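Local coordinates for protein glyoxalase-related enzyme, AraC type (Clostridium phytofermentans, PDB 3BT3) that is of unknown function but belongs to the vicinal oxygen chelate superfamily, related to glyoxalases and bleomycin resistance proteins, and may take part in transcription regulation, at residues A[93-98]-A[140-145]; A[115-120]-A[128-133]; A[41-46]-A[102-107]. One frame throughout, in Å; residues are numbered along the deposited sequence.

Contact 1: residues A[93-98]-A[140-145]; sequences AGFMMI and RFFESI
G94, M96 and I98 exchange four backbone hydrogen bonds with R140 and F142, which makes strands 93-98 and 140-144 parallel neighbours. R140 is used at both its peptide atoms: its N donates to G94 O at 2.8 Å, and its O receives M96 N at 3.0 Å. F142 repeats the pattern, with its N bonded to M96 O at 3.2 Å and its O to I98 N at 2.8 Å. M96 O also faces the CA-H of F141, a weaker second partner for a buried acceptor. F142 O likewise has a second, weaker partner in the CA-H of M97, with M97 CA 3.4 Å from F142 O.

On one face of the sheet, F142 CG is placed between its backbone N and carbonyl carbon (chi1 70°), which lays the ring across strand 93-98. M97 CA lies over that ring, 3.8 Å from its centroid, in a CH-pi contact. F95 CZ approaches F142 CE2 at 3.5 Å, with the ring planes 33° apart, while the R140 guanidinium has F95 CE1 over one of its faces. On the opposite face M96 CG runs alongside the F141 ring, 3.6 Å from F141 CE1, and the M96 sulfur makes an oblique Met-aromatic contact. I98 CG2 comes in at the edge of the same ring.

The charged ends find partners elsewhere: R140 NH2 forms a salt bridge with E128 OE1, and E143 OE2 accepts a hydrogen bond from I101 N at the start of helix 101-110. That helix covers F141 and I98 through L104, and strand 126-132 flanks strand 140-144. Beyond strand 93-98 the sheet continues into the second subunit by an antiparallel ladder at M97 and I98.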
loop_
_atom_site.group_PDB
_atom_site.type_symbol
_atom_site.label_atom_id
_atom_site.label_comp_id
_atom_site.label_asym_id
_atom_site.label_seq_id
_atom_site.Cartn_x
_atom_site.Cartn_y
_atom_site.Cartn_z
ATOM N N ALA A 93 -3.984 7.210 3.258
ATOM C CA ALA A 93 -2.734 6.600 2.828
ATOM C C ALA A 93 -2.627 5.146 3.255
ATOM O O ALA A 93 -1.743 4.435 2.801
ATOM C CB ALA A 93 -1.551 7.380 3.398
ATOM N N GLY A 94 -3.517 4.711 4.141
ATOM C CA GLY A 94 -3.481 3.342 4.625
ATOM C C GLY A 94 -4.845 2.806 5.026
ATOM O O GLY A 94 -5.694 3.533 5.546
ATOM N N PHE A 95 -5.048 1.517 4.786
ATOM C CA PHE A 95 -6.306 0.852 5.086
ATOM C C PHE A 95 -5.938 -0.522 5.606
ATOM O O PHE A 95 -5.880 -1.477 4.842
ATOM C CB PHE A 95 -7.128 0.729 3.800
ATOM C CG PHE A 95 -8.464 0.079 3.993
ATOM C CD1 PHE A 95 -9.398 0.622 4.873
ATOM C CD2 PHE A 95 -8.798 -1.068 3.284
ATOM C CE1 PHE A 95 -10.648 0.036 5.045
ATOM C CE2 PHE A 95 -10.049 -1.667 3.445
ATOM C CZ PHE A 95 -10.979 -1.110 4.331
ATOM N N MET A 96 -5.685 -0.634 6.902
ATOM C CA MET A 96 -5.261 -1.916 7.434
ATOM C C MET A 96 -6.140 -2.606 8.471
ATOM O O MET A 96 -6.694 -1.980 9.372
ATOM C CB MET A 96 -3.801 -1.811 7.927
ATOM C CG MET A 96 -3.476 -0.734 8.967
ATOM S SD MET A 96 -1.644 -0.450 9.186
ATOM C CE MET A 96 -1.504 1.102 8.466
ATOM N N MET A 97 -6.264 -3.917 8.303
ATOM C CA MET A 97 -7.049 -4.758 9.190
ATOM C C MET A 97 -6.194 -5.093 10.405
ATOM O O MET A 97 -5.051 -5.537 10.259
ATOM C CB MET A 97 -7.449 -6.050 8.467
ATOM C CG MET A 97 -8.381 -6.981 9.266
ATOM S SD MET A 97 -8.417 -8.696 8.637
ATOM C CE MET A 97 -9.300 -8.503 7.105
ATOM N N ILE A 98 -6.737 -4.874 11.599
ATOM C CA ILE A 98 -6.000 -5.181 12.812
ATOM C C ILE A 98 -6.809 -5.969 13.825
ATOM O O ILE A 98 -7.995 -6.246 13.641
ATOM C CB ILE A 98 -5.498 -3.916 13.524
ATOM C CG1 ILE A 98 -6.676 -3.161 14.126
ATOM C CG2 ILE A 98 -4.736 -3.031 12.556
ATOM C CD1 ILE A 98 -6.256 -2.084 15.092
ATOM N N ARG A 140 -6.430 4.463 8.136
ATOM C CA ARG A 140 -7.654 3.821 8.593
ATOM C C ARG A 140 -7.350 2.454 9.193
ATOM O O ARG A 140 -6.629 1.647 8.615
ATOM C CB ARG A 140 -8.642 3.684 7.433
ATOM C CG ARG A 140 -9.131 5.028 6.890
ATOM C CD ARG A 140 -10.096 4.865 5.727
ATOM N NE ARG A 140 -11.244 4.047 6.095
ATOM C CZ ARG A 140 -12.181 3.640 5.243
ATOM N NH1 ARG A 140 -12.115 3.977 3.963
ATOM N NH2 ARG A 140 -13.188 2.890 5.669
ATOM N N PHE A 141 -7.891 2.209 10.376
ATOM C CA PHE A 141 -7.692 0.939 11.058
ATOM C C PHE A 141 -9.062 0.311 11.281
ATOM O O PHE A 141 -10.012 0.998 11.671
ATOM C CB PHE A 141 -6.996 1.171 12.402
ATOM C CG PHE A 141 -5.569 1.642 12.273
ATOM C CD1 PHE A 141 -4.529 0.727 12.131
ATOM C CD2 PHE A 141 -5.266 2.998 12.283
ATOM C CE1 PHE A 141 -3.207 1.156 12.005
ATOM C CE2 PHE A 141 -3.947 3.439 12.155
ATOM C CZ PHE A 141 -2.917 2.519 12.019
ATOM N N PHE A 142 -9.191 -0.982 11.016
ATOM C CA PHE A 142 -10.477 -1.620 11.231
ATOM C C PHE A 142 -10.329 -3.030 11.747
ATOM O O PHE A 142 -9.295 -3.672 11.553
ATOM C CB PHE A 142 -11.321 -1.605 9.941
ATOM C CG PHE A 142 -10.810 -2.516 8.858
ATOM C CD1 PHE A 142 -11.169 -3.860 8.835
ATOM C CD2 PHE A 142 -9.948 -2.034 7.878
ATOM C CE1 PHE A 142 -10.671 -4.714 7.848
ATOM C CE2 PHE A 142 -9.447 -2.875 6.890
ATOM C CZ PHE A 142 -9.809 -4.221 6.875
ATOM N N GLU A 143 -11.367 -3.489 12.433
ATOM C CA GLU A 143 -11.418 -4.838 12.982
ATOM C C GLU A 143 -12.842 -5.327 12.766
ATOM O O GLU A 143 -13.809 -4.678 13.191
ATOM C CB GLU A 143 -11.083 -4.835 14.473
ATOM C CG GLU A 143 -10.978 -6.226 15.068
ATOM C CD GLU A 143 -10.520 -6.224 16.518
ATOM O OE1 GLU A 143 -10.200 -7.316 17.032
ATOM O OE2 GLU A 143 -10.483 -5.144 17.148
ATOM N N SER A 144 -12.975 -6.458 12.086
ATOM C CA SER A 144 -14.291 -7.007 11.805
ATOM C C SER A 144 -14.968 -7.527 13.073
ATOM O O SER A 144 -14.300 -7.916 14.034
ATOM C CB SER A 144 -14.172 -8.121 10.771
ATOM O OG SER A 144 -13.171 -9.043 11.150
ATOM N N ILE A 145 -16.297 -7.520 13.076
ATOM C CA ILE A 145 -17.052 -7.992 14.229
ATOM C C ILE A 145 -17.466 -9.450 14.027
ATOM O O ILE A 145 -17.171 -10.277 14.918
ATOM C CB ILE A 145 -18.330 -7.161 14.452
ATOM C CG1 ILE A 145 -18.087 -5.700 14.086
ATOM C CG2 ILE A 145 -18.747 -7.256 15.915
ATOM C CD1 ILE A 145 -19.342 -4.850 14.145
#

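Contact 2: residues A[115-120]-A[128-133]; sequences QISDIY and ECSITT
S117 turns its OG between its own backbone N and carbonyl carbon (chi1 75°), where it accepts S130 N at 3.0 Å. The same hydroxyl donates to D118 O at 3.2 Å, from above that carbonyl's plane, so two bonds fix its rotation. Y120 is rotated in the same sense (chi1 63°), and its ring folds back until one face, near the rim, covers the carbonyl oxygen of E128.

The serine side chain replaces a backbone acceptor where the pairing is interrupted. To one side, T132 N donates to Q115 O at 3.1 Å and S117 N to S130 O at 3.0 Å, around a single bridge between I116 and I131. To the other, Y120 and E128 are an antiparallel hydrogen-bonded pair: Y120 N to E128 O and E128 N to Y120 O are both 2.8 Å. The register slips by one residue between these two ladders.

The Y120 and E128 side chains run side by side, ring and carboxylate planes only 12° apart, with E128 CG 3.6 Å from Y120 CZ. One water joins Y120 OH, S130 OG and E128 OE2, donating to the carboxylate; E128 OE1 is held by the salt bridge to R140. On the buried side I116 CD1 reaches C129 SG at 3.5 Å and also meets I131, while I116 itself lies against H105 and K109 of helix 101-110.

The arrangement brings the chain leaving that helix back along strand 126-132 and into the antiparallel hairpin with strand 120-122. Together with strands 92-99 and 138-144 it forms one beta-alpha-beta-beta-beta module, the repeating unit of the vicinal oxygen chelate fold.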
loop_
_atom_site.group_PDB
_atom_site.type_symbol
_atom_site.label_atom_id
_atom_site.label_comp_id
_atom_site.label_asym_id
_atom_site.label_seq_id
_atom_site.Cartn_x
_atom_site.Cartn_y
_atom_site.Cartn_z
ATOM N N GLN A 115 -4.992 13.347 17.688
ATOM C CA GLN A 115 -5.629 13.348 16.382
ATOM C C GLN A 115 -5.938 11.920 15.933
ATOM O O GLN A 115 -5.361 11.403 14.970
ATOM C CB GLN A 115 -4.737 14.042 15.358
ATOM C CG GLN A 115 -4.342 15.452 15.735
ATOM C CD GLN A 115 -3.493 16.100 14.661
ATOM O OE1 GLN A 115 -3.973 16.377 13.563
ATOM N NE2 GLN A 115 -2.217 16.333 14.966
ATOM N N ILE A 116 -6.852 11.297 16.663
ATOM C CA ILE A 116 -7.318 9.942 16.412
ATOM C C ILE A 116 -8.831 10.021 16.619
ATOM O O ILE A 116 -9.290 10.482 17.658
ATOM C CB ILE A 116 -6.703 8.946 17.430
ATOM C CG1 ILE A 116 -7.514 7.650 17.488
ATOM C CG2 ILE A 116 -6.685 9.560 18.812
ATOM C CD1 ILE A 116 -7.514 6.859 16.219
ATOM N N SER A 117 -9.603 9.602 15.628
ATOM C CA SER A 117 -11.056 9.640 15.735
ATOM C C SER A 117 -11.515 8.572 16.714
ATOM O O SER A 117 -10.743 7.689 17.082
ATOM C CB SER A 117 -11.701 9.363 14.375
ATOM O OG SER A 117 -11.603 7.987 14.059
ATOM N N ASP A 118 -12.768 8.656 17.143
ATOM C CA ASP A 118 -13.308 7.651 18.049
ATOM C C ASP A 118 -13.554 6.374 17.248
ATOM O O ASP A 118 -13.619 6.405 16.021
ATOM C CB ASP A 118 -14.631 8.130 18.669
ATOM C CG ASP A 118 -14.428 9.108 19.830
ATOM O OD1 ASP A 118 -13.875 8.696 20.880
ATOM O OD2 ASP A 118 -14.825 10.287 19.692
ATOM N N ILE A 119 -13.663 5.250 17.944
ATOM C CA ILE A 119 -13.936 3.971 17.300
ATOM C C ILE A 119 -15.436 3.887 17.008
ATOM O O ILE A 119 -16.261 4.166 17.874
ATOM C CB ILE A 119 -13.546 2.795 18.214
ATOM C CG1 ILE A 119 -12.028 2.759 18.398
ATOM C CG2 ILE A 119 -14.063 1.480 17.625
ATOM C CD1 ILE A 119 -11.529 1.602 19.249
ATOM N N TYR A 120 -15.794 3.506 15.789
ATOM C CA TYR A 120 -17.205 3.402 15.434
ATOM C C TYR A 120 -17.460 2.218 14.508
ATOM O O TYR A 120 -16.543 1.716 13.862
ATOM C CB TYR A 120 -17.664 4.703 14.789
ATOM C CG TYR A 120 -16.954 5.019 13.505
ATOM C CD1 TYR A 120 -17.385 4.466 12.297
ATOM C CD2 TYR A 120 -15.865 5.886 13.487
ATOM C CE1 TYR A 120 -16.752 4.774 11.099
ATOM C CE2 TYR A 120 -15.220 6.201 12.293
ATOM C CZ TYR A 120 -15.672 5.643 11.100
ATOM O OH TYR A 120 -15.060 5.968 9.908
ATOM N N GLU A 128 -14.033 0.707 13.274
ATOM C CA GLU A 128 -12.882 1.402 12.750
ATOM C C GLU A 128 -12.645 2.754 13.401
ATOM O O GLU A 128 -13.470 3.255 14.163
ATOM C CB GLU A 128 -13.024 1.561 11.233
ATOM C CG GLU A 128 -13.292 2.967 10.728
ATOM C CD GLU A 128 -12.994 3.112 9.234
ATOM O OE1 GLU A 128 -13.539 2.317 8.437
ATOM O OE2 GLU A 128 -12.214 4.019 8.859
ATOM N N CYS A 129 -11.474 3.305 13.114
ATOM C CA CYS A 129 -11.080 4.618 13.587
ATOM C C CYS A 129 -9.920 5.010 12.691
ATOM O O CYS A 129 -9.179 4.150 12.216
ATOM C CB CYS A 129 -10.639 4.589 15.056
ATOM S SG CYS A 129 -9.036 3.828 15.375
ATOM N N SER A 130 -9.783 6.300 12.426
ATOM C CA SER A 130 -8.695 6.755 11.589
ATOM C C SER A 130 -7.759 7.653 12.389
ATOM O O SER A 130 -8.169 8.317 13.339
ATOM C CB SER A 130 -9.242 7.464 10.343
ATOM O OG SER A 130 -10.146 8.492 10.680
ATOM N N ILE A 131 -6.489 7.643 12.010
ATOM C CA ILE A 131 -5.478 8.429 12.692
ATOM C C ILE A 131 -4.834 9.354 11.682
ATOM O O ILE A 131 -4.633 8.974 10.535
ATOM C CB ILE A 131 -4.383 7.515 13.282
ATOM C CG1 ILE A 131 -5.041 6.458 14.169
ATOM C CG2 ILE A 131 -3.364 8.332 14.079
ATOM C CD1 ILE A 131 -4.067 5.496 14.816
ATOM N N THR A 132 -4.533 10.572 12.109
ATOM C CA THR A 132 -3.871 11.534 11.249
ATOM C C THR A 132 -2.404 11.463 11.658
ATOM O O THR A 132 -2.097 11.564 12.843
ATOM C CB THR A 132 -4.391 12.950 11.499
ATOM O OG1 THR A 132 -5.802 12.991 11.251
ATOM C CG2 THR A 132 -3.681 13.938 10.583
ATOM N N THR A 133 -1.504 11.277 10.694
ATOM C CA THR A 133 -0.082 11.178 11.016
ATOM C C THR A 133 0.541 12.545 11.192
ATOM O O THR A 133 -0.105 13.563 10.952
ATOM C CB THR A 133 0.718 10.446 9.916
ATOM O OG1 THR A 133 0.777 11.256 8.728
ATOM C CG2 THR A 133 0.074 9.126 9.600
HETATM O O HOH W 1 -12.371 6.660 10.470
#

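Contact 3: residues A[41-46]-A[102-107]; sequences EILGWS and DALHKY
The Y107 ring presents its edge to the backbone of L43 and G44. G44 N lies in the ring plane, 3.4 Å from Y107 CE2, and L43 C sits near that plane at 3.5 Å from the same atom. I42 O approaches obliquely, 3.3 Å from Y107 CD2. The phenol oxygen ends beside the glycine, Y107 OH lying 3.6 Å from G44 CA. Within segment 41-46, the indole of W45 carries L43 CD1 over one face, toward the rim of the ring system.

Y107 sends CG anti to its backbone N (chi1 -169°), which directs the ring toward the turn. Its backbone is held in the helix by Y107 N donating to A103 O at 2.9 Å. G44 is the first residue beyond helix 32-41 to leave helical angles, with a positive phi of 74°; having no side chain there, it lets the ring edge lie directly against the peptide. The remaining contact is aliphatic: L43 CD2 meets L104 CD1 at 4.0 Å, one turn of helix before Y107. Both leucines also pack on F141 of strand 138-144, where turn, helix and sheet come together.

Polar groups of the turn look across the dimer interface. L43 O and W45 NE1 both hydrogen-bond Y18 OH of the second subunit, and the side chains of L104 and Y107 pack on Y18 and R16 of that subunit.

A glycine of positive phi where a helix gives way to the next strand is a common helix ending; here it leads from helix 32-41 to strand 46-52. The contact thereby sets this turn against helix 101-110, joining the two beta-alpha-beta-beta-beta halves expected of a vicinal oxygen chelate protein.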
loop_
_atom_site.group_PDB
_atom_site.type_symbol
_atom_site.label_atom_id
_atom_site.label_comp_id
_atom_site.label_asym_id
_atom_site.label_seq_id
_atom_site.Cartn_x
_atom_site.Cartn_y
_atom_site.Cartn_z
ATOM N N GLU A 41 6.981 6.353 18.269
ATOM C CA GLU A 41 6.422 6.878 19.507
ATOM C C GLU A 41 4.920 6.776 19.680
ATOM O O GLU A 41 4.444 6.591 20.794
ATOM C CB GLU A 41 6.837 8.337 19.686
ATOM C CG GLU A 41 8.330 8.539 19.835
ATOM C CD GLU A 41 8.710 10.008 19.854
ATOM O OE1 GLU A 41 8.094 10.763 20.641
ATOM O OE2 GLU A 41 9.616 10.406 19.084
ATOM N N ILE A 42 4.169 6.895 18.594
ATOM C CA ILE A 42 2.725 6.851 18.699
ATOM C C ILE A 42 2.082 5.506 18.399
ATOM O O ILE A 42 1.206 5.060 19.143
ATOM C CB ILE A 42 2.081 7.906 17.794
ATOM C CG1 ILE A 42 2.712 9.280 18.061
ATOM C CG2 ILE A 42 0.584 7.931 18.017
ATOM C CD1 ILE A 42 2.841 9.643 19.532
ATOM N N LEU A 43 2.500 4.850 17.324
ATOM C CA LEU A 43 1.909 3.569 16.979
ATOM C C LEU A 43 2.689 2.374 17.507
ATOM O O LEU A 43 2.217 1.240 17.430
ATOM C CB LEU A 43 1.757 3.443 15.464
ATOM C CG LEU A 43 0.754 4.377 14.787
ATOM C CD1 LEU A 43 0.578 3.941 13.333
ATOM C CD2 LEU A 43 -0.590 4.341 15.525
ATOM N N GLY A 44 3.884 2.620 18.036
ATOM C CA GLY A 44 4.687 1.527 18.555
ATOM C C GLY A 44 5.316 0.660 17.476
ATOM O O GLY A 44 5.607 -0.512 17.706
ATOM N N TRP A 45 5.520 1.229 16.294
ATOM C CA TRP A 45 6.136 0.505 15.187
ATOM C C TRP A 45 7.662 0.670 15.208
ATOM O O TRP A 45 8.215 1.338 16.075
ATOM C CB TRP A 45 5.599 1.032 13.856
ATOM C CG TRP A 45 4.196 0.638 13.553
ATOM C CD1 TRP A 45 3.181 0.441 14.450
ATOM C CD2 TRP A 45 3.622 0.458 12.252
ATOM N NE1 TRP A 45 2.014 0.154 13.785
ATOM C CE2 TRP A 45 2.255 0.162 12.435
ATOM C CE3 TRP A 45 4.131 0.524 10.947
ATOM C CZ2 TRP A 45 1.390 -0.068 11.364
ATOM C CZ3 TRP A 45 3.273 0.296 9.883
ATOM C CH2 TRP A 45 1.914 0.003 10.099
ATOM N N SER A 46 8.335 0.056 14.244
ATOM C CA SER A 46 9.782 0.154 14.143
ATOM C C SER A 46 10.133 0.715 12.781
ATOM O O SER A 46 9.347 0.614 11.843
ATOM C CB SER A 46 10.428 -1.219 14.324
ATOM O OG SER A 46 10.324 -1.640 15.671
ATOM N N ASP A 102 -9.304 -1.602 20.320
ATOM C CA ASP A 102 -9.420 -0.818 21.545
ATOM C C ASP A 102 -8.030 -0.570 22.116
ATOM O O ASP A 102 -7.726 0.522 22.578
ATOM C CB ASP A 102 -10.286 -1.556 22.562
ATOM C CG ASP A 102 -11.696 -1.780 22.056
ATOM O OD1 ASP A 102 -12.472 -0.796 22.014
ATOM O OD2 ASP A 102 -12.019 -2.935 21.687
ATOM N N ALA A 103 -7.190 -1.598 22.083
ATOM C CA ALA A 103 -5.832 -1.471 22.582
ATOM C C ALA A 103 -5.096 -0.410 21.759
ATOM O O ALA A 103 -4.366 0.406 22.315
ATOM C CB ALA A 103 -5.102 -2.813 22.495
ATOM N N LEU A 104 -5.288 -0.410 20.442
ATOM C CA LEU A 104 -4.620 0.580 19.604
ATOM C C LEU A 104 -4.982 2.004 20.007
ATOM O O LEU A 104 -4.107 2.833 20.244
ATOM C CB LEU A 104 -4.974 0.395 18.126
ATOM C CG LEU A 104 -4.521 1.557 17.227
ATOM C CD1 LEU A 104 -3.021 1.673 17.272
ATOM C CD2 LEU A 104 -4.977 1.334 15.797
ATOM N N HIS A 105 -6.277 2.280 20.080
ATOM C CA HIS A 105 -6.754 3.607 20.430
ATOM C C HIS A 105 -6.185 4.094 21.761
ATOM O O HIS A 105 -5.765 5.251 21.893
ATOM C CB HIS A 105 -8.275 3.596 20.478
ATOM C CG HIS A 105 -8.883 4.956 20.587
ATOM N ND1 HIS A 105 -8.870 5.685 21.756
ATOM C CD2 HIS A 105 -9.514 5.725 19.671
ATOM C CE1 HIS A 105 -9.470 6.845 21.554
ATOM N NE2 HIS A 105 -9.870 6.895 20.297
ATOM N N LYS A 106 -6.163 3.196 22.739
ATOM C CA LYS A 106 -5.651 3.512 24.061
ATOM C C LYS A 106 -4.143 3.766 24.009
ATOM O O LYS A 106 -3.631 4.672 24.681
ATOM C CB LYS A 106 -5.966 2.363 25.015
ATOM C CG LYS A 106 -5.475 2.556 26.436
ATOM C CD LYS A 106 -6.132 1.527 27.351
ATOM C CE LYS A 106 -5.600 1.588 28.776
ATOM N NZ LYS A 106 -4.197 1.079 28.875
ATOM N N TYR A 107 -3.435 2.974 23.207
ATOM C CA TYR A 107 -1.992 3.136 23.074
ATOM C C TYR A 107 -1.665 4.512 22.498
ATOM O O TYR A 107 -0.836 5.240 23.037
ATOM C CB TYR A 107 -1.425 2.057 22.159
ATOM C CG TYR A 107 0.081 1.983 22.162
ATOM C CD1 TYR A 107 0.769 1.509 23.277
ATOM C CD2 TYR A 107 0.821 2.351 21.035
ATOM C CE1 TYR A 107 2.152 1.392 23.272
ATOM C CE2 TYR A 107 2.207 2.239 21.019
ATOM C CZ TYR A 107 2.868 1.755 22.141
ATOM O OH TYR A 107 4.238 1.605 22.125
#

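How the contacts relate
Contacts 1 and 3 are buried and border the second subunit; contact 2 lies at the outer margin of the sheet, partly exposed and touched by no other chain of the assembly. Contacts 1 and 2 share one sheet, since strands 138-144 and 126-132 are neighbours in it, joined by a probable hydrogen bond from F141 N to C129 O. Their bonds are largely backbone ones, regular and parallel in contact 1, but interrupted, antiparallel and supplemented by a serine and a water in contact 2. Contact 3 instead relies on van der Waals packing, with L43 reaching I131 of contact 2, D102 meeting I119 there, and W45 touching M96 of contact 1.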